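Local coordinates for protein Fc fragment of IgE receptor II (Bos taurus, PDB 6PWS) that binds mannose-type sugars through calcium in its C-type lectin domain and probably serves as a receptor for IgE, at residues 33-46 and 122-134. Sequence-based numbering, arbitrary orientation. Where two conformers were deposited one is given.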
loop_
_atom_site.group_PDB
_atom_site.type_symbol
_atom_site.label_atom_id
_atom_site.label_comp_id
_atom_site.label_asym_id
_atom_site.label_seq_id
_atom_site.Cartn_x
_atom_site.Cartn_y
_atom_site.Cartn_z
ATOM N N ALA A 33 -10.321 1.867 1.485
ATOM C CA ALA A 33 -9.218 2.288 0.630
ATOM C C ALA A 33 -9.102 1.386 -0.597
ATOM O O ALA A 33 -8.817 1.870 -1.700
ATOM C CB ALA A 33 -7.919 2.328 1.440
ATOM N N ARG A 34 -9.345 0.078 -0.438
ATOM C CA ARG A 34 -9.364 -0.817 -1.592
ATOM C C ARG A 34 -10.314 -0.275 -2.652
ATOM O O ARG A 34 -9.960 -0.140 -3.830
ATOM C CB ARG A 34 -9.797 -2.231 -1.185
ATOM C CG ARG A 34 -9.978 -3.149 -2.400
ATOM C CD ARG A 34 -10.951 -4.236 -2.195
ATOM N NE ARG A 34 -11.159 -4.959 -3.441
ATOM C CZ ARG A 34 -11.715 -6.153 -3.490
ATOM N NH1 ARG A 34 -12.133 -6.730 -2.379
ATOM N NH2 ARG A 34 -11.852 -6.793 -4.631
ATOM N N TYR A 35 -11.546 0.023 -2.238
ATOM C CA TYR A 35 -12.550 0.462 -3.198
ATOM C C TYR A 35 -12.315 1.890 -3.664
ATOM O O TYR A 35 -12.680 2.226 -4.793
ATOM C CB TYR A 35 -13.954 0.240 -2.631
ATOM C CG TYR A 35 -14.301 -1.234 -2.644
ATOM C CD1 TYR A 35 -14.456 -1.919 -3.849
ATOM C CD2 TYR A 35 -14.426 -1.956 -1.471
ATOM C CE1 TYR A 35 -14.744 -3.274 -3.877
ATOM C CE2 TYR A 35 -14.711 -3.310 -1.491
ATOM C CZ TYR A 35 -14.863 -3.966 -2.692
ATOM O OH TYR A 35 -15.149 -5.313 -2.701
ATOM N N ALA A 36 -11.696 2.734 -2.838
ATOM C CA ALA A 36 -11.353 4.077 -3.294
ATOM C C ALA A 36 -10.352 4.012 -4.438
ATOM O O ALA A 36 -10.466 4.750 -5.424
ATOM C CB ALA A 36 -10.799 4.905 -2.133
ATOM N N CYS A 37 -9.362 3.120 -4.334
ATOM C CA CYS A 37 -8.424 2.944 -5.436
ATOM C C CYS A 37 -9.123 2.402 -6.679
ATOM O O CYS A 37 -8.870 2.872 -7.793
ATOM C CB CYS A 37 -7.271 2.026 -5.035
ATOM S SG CYS A 37 -6.118 2.751 -3.832
ATOM N N GLU A 38 -10.015 1.419 -6.508
ATOM C CA GLU A 38 -10.732 0.872 -7.662
ATOM C C GLU A 38 -11.623 1.916 -8.321
ATOM O O GLU A 38 -11.796 1.893 -9.543
ATOM C CB GLU A 38 -11.548 -0.357 -7.259
ATOM C CG GLU A 38 -10.669 -1.543 -6.918
ATOM C CD GLU A 38 -11.456 -2.771 -6.523
ATOM O OE1 GLU A 38 -12.701 -2.749 -6.623
ATOM O OE2 GLU A 38 -10.831 -3.776 -6.116
ATOM N N ASN A 39 -12.203 2.827 -7.540
ATOM C CA ASN A 39 -13.022 3.891 -8.115
ATOM C C ASN A 39 -12.210 4.787 -9.035
ATOM O O ASN A 39 -12.761 5.387 -9.970
ATOM C CB ASN A 39 -13.632 4.709 -6.980
ATOM C CG ASN A 39 -14.438 5.864 -7.476
ATOM O OD1 ASN A 39 -15.478 5.679 -8.105
ATOM N ND2 ASN A 39 -13.976 7.079 -7.185
ATOM N N LEU A 40 -10.908 4.894 -8.771
ATOM C CA LEU A 40 -9.957 5.632 -9.589
ATOM C C LEU A 40 -9.265 4.738 -10.609
ATOM O O LEU A 40 -8.291 5.167 -11.236
ATOM C CB LEU A 40 -8.928 6.332 -8.697
ATOM C CG LEU A 40 -9.522 7.262 -7.635
ATOM C CD1 LEU A 40 -8.448 7.735 -6.668
ATOM C CD2 LEU A 40 -10.217 8.443 -8.291
ATOM N N HIS A 41 -9.757 3.509 -10.773
ATOM C CA HIS A 41 -9.275 2.519 -11.746
ATOM C C HIS A 41 -7.833 2.102 -11.488
ATOM O O HIS A 41 -7.055 1.829 -12.408
ATOM C CB HIS A 41 -9.521 2.918 -13.196
ATOM C CG HIS A 41 -10.940 2.718 -13.620
ATOM N ND1 HIS A 41 -11.673 3.714 -14.217
ATOM C CD2 HIS A 41 -11.772 1.652 -13.510
ATOM C CE1 HIS A 41 -12.894 3.273 -14.466
ATOM N NE2 HIS A 41 -12.980 2.024 -14.046
ATOM N N GLY A 42 -7.499 1.981 -10.207
ATOM C CA GLY A 42 -6.262 1.369 -9.773
ATOM C C GLY A 42 -6.518 0.375 -8.658
ATOM O O GLY A 42 -7.661 -0.031 -8.425
ATOM N N ARG A 43 -5.450 -0.021 -7.963
ATOM C CA ARG A 43 -5.552 -0.885 -6.796
ATOM C C ARG A 43 -4.593 -0.356 -5.738
ATOM O O ARG A 43 -3.615 0.324 -6.050
ATOM C CB ARG A 43 -5.168 -2.342 -7.109
ATOM C CG ARG A 43 -6.016 -3.050 -8.165
ATOM C CD ARG A 43 -5.840 -4.551 -8.047
ATOM N NE ARG A 43 -6.513 -5.314 -9.091
ATOM C CZ ARG A 43 -5.967 -5.656 -10.255
ATOM N NH1 ARG A 43 -4.720 -5.303 -10.554
ATOM N NH2 ARG A 43 -6.681 -6.359 -11.120
ATOM N N LEU A 44 -4.836 -0.700 -4.475
ATOM C CA LEU A 44 -3.856 -0.391 -3.438
ATOM C C LEU A 44 -2.486 -0.911 -3.868
ATOM O O LEU A 44 -2.359 -1.999 -4.448
ATOM C CB LEU A 44 -4.285 -1.012 -2.107
ATOM C CG LEU A 44 -5.393 -0.263 -1.351
ATOM C CD1 LEU A 44 -5.964 -1.164 -0.253
ATOM C CD2 LEU A 44 -4.855 1.033 -0.755
ATOM N N VAL A 45 -1.454 -0.120 -3.543
ATOM C CA VAL A 45 -0.125 -0.286 -4.127
ATOM C C VAL A 45 0.526 -1.610 -3.749
ATOM O O VAL A 45 0.450 -2.082 -2.604
ATOM C CB VAL A 45 0.772 0.912 -3.730
ATOM C CG1 VAL A 45 1.023 0.969 -2.217
ATOM C CG2 VAL A 45 2.099 0.919 -4.476
ATOM N N SER A 46 1.243 -2.175 -4.725
ATOM C CA SER A 46 2.073 -3.355 -4.530
ATOM C C SER A 46 3.539 -2.985 -4.753
ATOM O O SER A 46 3.854 -2.238 -5.681
ATOM C CB SER A 46 1.674 -4.460 -5.514
ATOM O OG SER A 46 0.304 -4.819 -5.407
ATOM N N GLU A 122 -8.785 3.744 10.828
ATOM C CA GLU A 122 -9.128 4.797 9.870
ATOM C C GLU A 122 -7.934 5.703 9.560
ATOM O O GLU A 122 -7.820 6.841 10.032
ATOM C CB GLU A 122 -10.319 5.594 10.380
ATOM C CG GLU A 122 -11.582 4.772 10.342
ATOM C CD GLU A 122 -12.817 5.530 10.728
ATOM O OE1 GLU A 122 -12.695 6.634 11.302
ATOM O OE2 GLU A 122 -13.916 5.008 10.457
ATOM N N LEU A 123 -7.066 5.214 8.678
ATOM C CA LEU A 123 -5.859 5.948 8.336
ATOM C C LEU A 123 -6.173 7.101 7.390
ATOM O O LEU A 123 -7.101 7.043 6.583
ATOM C CB LEU A 123 -4.820 5.030 7.688
ATOM C CG LEU A 123 -4.364 3.850 8.531
ATOM C CD1 LEU A 123 -3.297 3.054 7.782
ATOM C CD2 LEU A 123 -3.844 4.297 9.879
ATOM N N HIS A 124 -5.339 8.138 7.467
ATOM C CA HIS A 124 -5.541 9.360 6.697
ATOM C C HIS A 124 -4.908 9.317 5.324
ATOM O O HIS A 124 -5.130 10.234 4.524
ATOM C CB HIS A 124 -4.956 10.553 7.457
ATOM C CG HIS A 124 -5.586 10.742 8.783
ATOM N ND1 HIS A 124 -6.806 11.361 8.936
ATOM C CD2 HIS A 124 -5.218 10.312 10.011
ATOM C CE1 HIS A 124 -7.144 11.340 10.212
ATOM N NE2 HIS A 124 -6.200 10.706 10.884
ATOM N N GLY A 125 -4.105 8.295 5.046
ATOM C CA GLY A 125 -3.492 8.135 3.751
ATOM C C GLY A 125 -3.678 6.725 3.228
ATOM O O GLY A 125 -3.905 5.772 3.975
ATOM N N TRP A 126 -3.539 6.612 1.915
ATOM C CA TRP A 126 -3.659 5.327 1.230
ATOM C C TRP A 126 -3.027 5.544 -0.138
ATOM O O TRP A 126 -3.099 6.658 -0.669
ATOM C CB TRP A 126 -5.132 4.832 1.173
ATOM C CG TRP A 126 -6.160 5.951 1.039
ATOM C CD1 TRP A 126 -6.677 6.722 2.056
ATOM C CD2 TRP A 126 -6.750 6.443 -0.173
ATOM N NE1 TRP A 126 -7.524 7.671 1.542
ATOM C CE2 TRP A 126 -7.596 7.509 0.182
ATOM C CE3 TRP A 126 -6.653 6.075 -1.524
ATOM C CZ2 TRP A 126 -8.327 8.217 -0.758
ATOM C CZ3 TRP A 126 -7.381 6.781 -2.454
ATOM C CH2 TRP A 126 -8.211 7.835 -2.069
ATOM N N VAL A 127 -2.348 4.532 -0.669
ATOM C CA VAL A 127 -1.610 4.686 -1.917
ATOM C C VAL A 127 -2.113 3.651 -2.910
ATOM O O VAL A 127 -2.190 2.466 -2.578
ATOM C CB VAL A 127 -0.089 4.539 -1.706
ATOM C CG1 VAL A 127 0.649 4.770 -3.009
ATOM C CG2 VAL A 127 0.405 5.491 -0.611
ATOM N N CYS A 128 -2.437 4.103 -4.124
ATOM C CA CYS A 128 -2.851 3.235 -5.211
ATOM C C CYS A 128 -1.770 3.184 -6.282
ATOM O O CYS A 128 -0.967 4.117 -6.424
ATOM C CB CYS A 128 -4.127 3.739 -5.907
ATOM S SG CYS A 128 -5.429 4.401 -4.844
ATOM N N ASP A 129 -1.807 2.129 -7.097
ATOM C CA ASP A 129 -0.979 2.082 -8.293
ATOM C C ASP A 129 -1.770 1.575 -9.493
ATOM O O ASP A 129 -2.895 1.064 -9.388
ATOM C CB ASP A 129 0.361 1.336 -8.088
ATOM C CG ASP A 129 0.229 -0.172 -7.875
ATOM O OD1 ASP A 129 -0.770 -0.764 -8.313
ATOM O OD2 ASP A 129 1.171 -0.748 -7.268
ATOM N N ARG A 130 -1.145 1.793 -10.649
ATOM C CA ARG A 130 -1.577 1.370 -11.965
ATOM C C ARG A 130 -0.321 1.227 -12.809
ATOM O O ARG A 130 0.723 1.816 -12.508
ATOM C CB ARG A 130 -2.401 2.450 -12.671
ATOM C CG ARG A 130 -3.858 2.493 -12.320
ATOM C CD ARG A 130 -4.541 3.716 -12.938
ATOM N NE ARG A 130 -4.382 3.832 -14.390
ATOM C CZ ARG A 130 -5.208 3.314 -15.302
ATOM N NH1 ARG A 130 -6.271 2.608 -14.936
ATOM N NH2 ARG A 130 -4.968 3.505 -16.597
ATOM N N LEU A 131 -0.416 0.468 -13.892
ATOM C CA LEU A 131 0.654 0.473 -14.875
ATOM C C LEU A 131 0.584 1.755 -15.696
ATOM O O LEU A 131 -0.499 2.248 -16.021
ATOM C CB LEU A 131 0.530 -0.722 -15.815
ATOM C CG LEU A 131 0.510 -2.084 -15.124
ATOM C CD1 LEU A 131 0.399 -3.193 -16.162
ATOM C CD2 LEU A 131 1.731 -2.278 -14.244
ATOM N N ALA A 132 1.744 2.307 -16.025
ATOM C CA ALA A 132 1.767 3.467 -16.900
ATOM C C ALA A 132 1.358 3.050 -18.311
ATOM O O ALA A 132 1.585 1.914 -18.739
ATOM C CB ALA A 132 3.162 4.080 -16.917
ATOM N N THR A 133 0.727 3.978 -19.024
ATOM C CA THR A 133 0.286 3.769 -20.394
ATOM C C THR A 133 1.181 4.573 -21.331
ATOM O O THR A 133 2.112 5.265 -20.903
ATOM C CB THR A 133 -1.190 4.151 -20.541
ATOM O OG1 THR A 133 -1.370 5.526 -20.179
ATOM C CG2 THR A 133 -2.061 3.276 -19.648
ATOM N N CYS A 134 0.893 4.487 -22.624
ATOM C CA CYS A 134 1.784 5.069 -23.621
ATOM C C CYS A 134 1.286 6.409 -24.155
ATOM O O CYS A 134 0.103 6.745 -24.075
ATOM C CB CYS A 134 2.002 4.077 -24.765
ATOM S SG CYS A 134 2.504 2.436 -24.178
ATOM O OXT CYS A 134 2.077 7.199 -24.672
HETATM O O HOH W 1 -1.319 -3.012 -6.810
#
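Cys37 on helix 33-39 and Cys128 on strand 125-131 are joined by a disulfide with a chi3 of -82°. This is a disulfide characteristic of the C-type lectin fold, tying the first helix to the last strand. Beside it the indole of Trp126 lies against the helix. CB of Ala36 sits over one face of the six-membered ring of Trp126, 4.1 Å from its centroid, in a CH-pi contact. Leu40 CD1 meets the rim near the ring plane, and Cys37 SG approaches obliquely, 4.1 Å from Trp126 CE3.

The helix ends in a Schellman motif with His41 at positive phi, and the chain then enters strand 43-44. Arg130 meets this turn with the edge of its guanidinium. Its chain bends at chi3 (55°), which brings Arg130 NH1 to His41 O at 2.8 Å, with the oxygen in the guanidinium plane. Arg43 and Asp129 form an antiparallel hydrogen-bonded pair, and Val45 N then hydrogen-bonds to Val127 O. The side chains of Val45 and Val127 lie side by side, CG1 of Val45 being 3.8 Å from CB of Val127.

The side chains of Asp129 and Val45 cross at about a right angle. Ser46 N donates to Asp129 OD2 at 2.9 Å, from above the carboxylate plane, in a nearly straight bond (172°). OD2 also forms a salt bridge with Lys19. A water joins OD1 to Leu44 O and Ser46 OG, so both carboxylate oxygens of this buried aspartate are engaged. Ser46 OG also hydrogen-bonds to Asp82 N.

Trp126 NE1 hydrogen-bonds to Gly26 O, and Trp66 of strand 65-67 packs against Trp126 and Ala33. Strand 123-131 pairs with strands 19-25, 43-44 and 65-67, while helix 30-39 packs beside it.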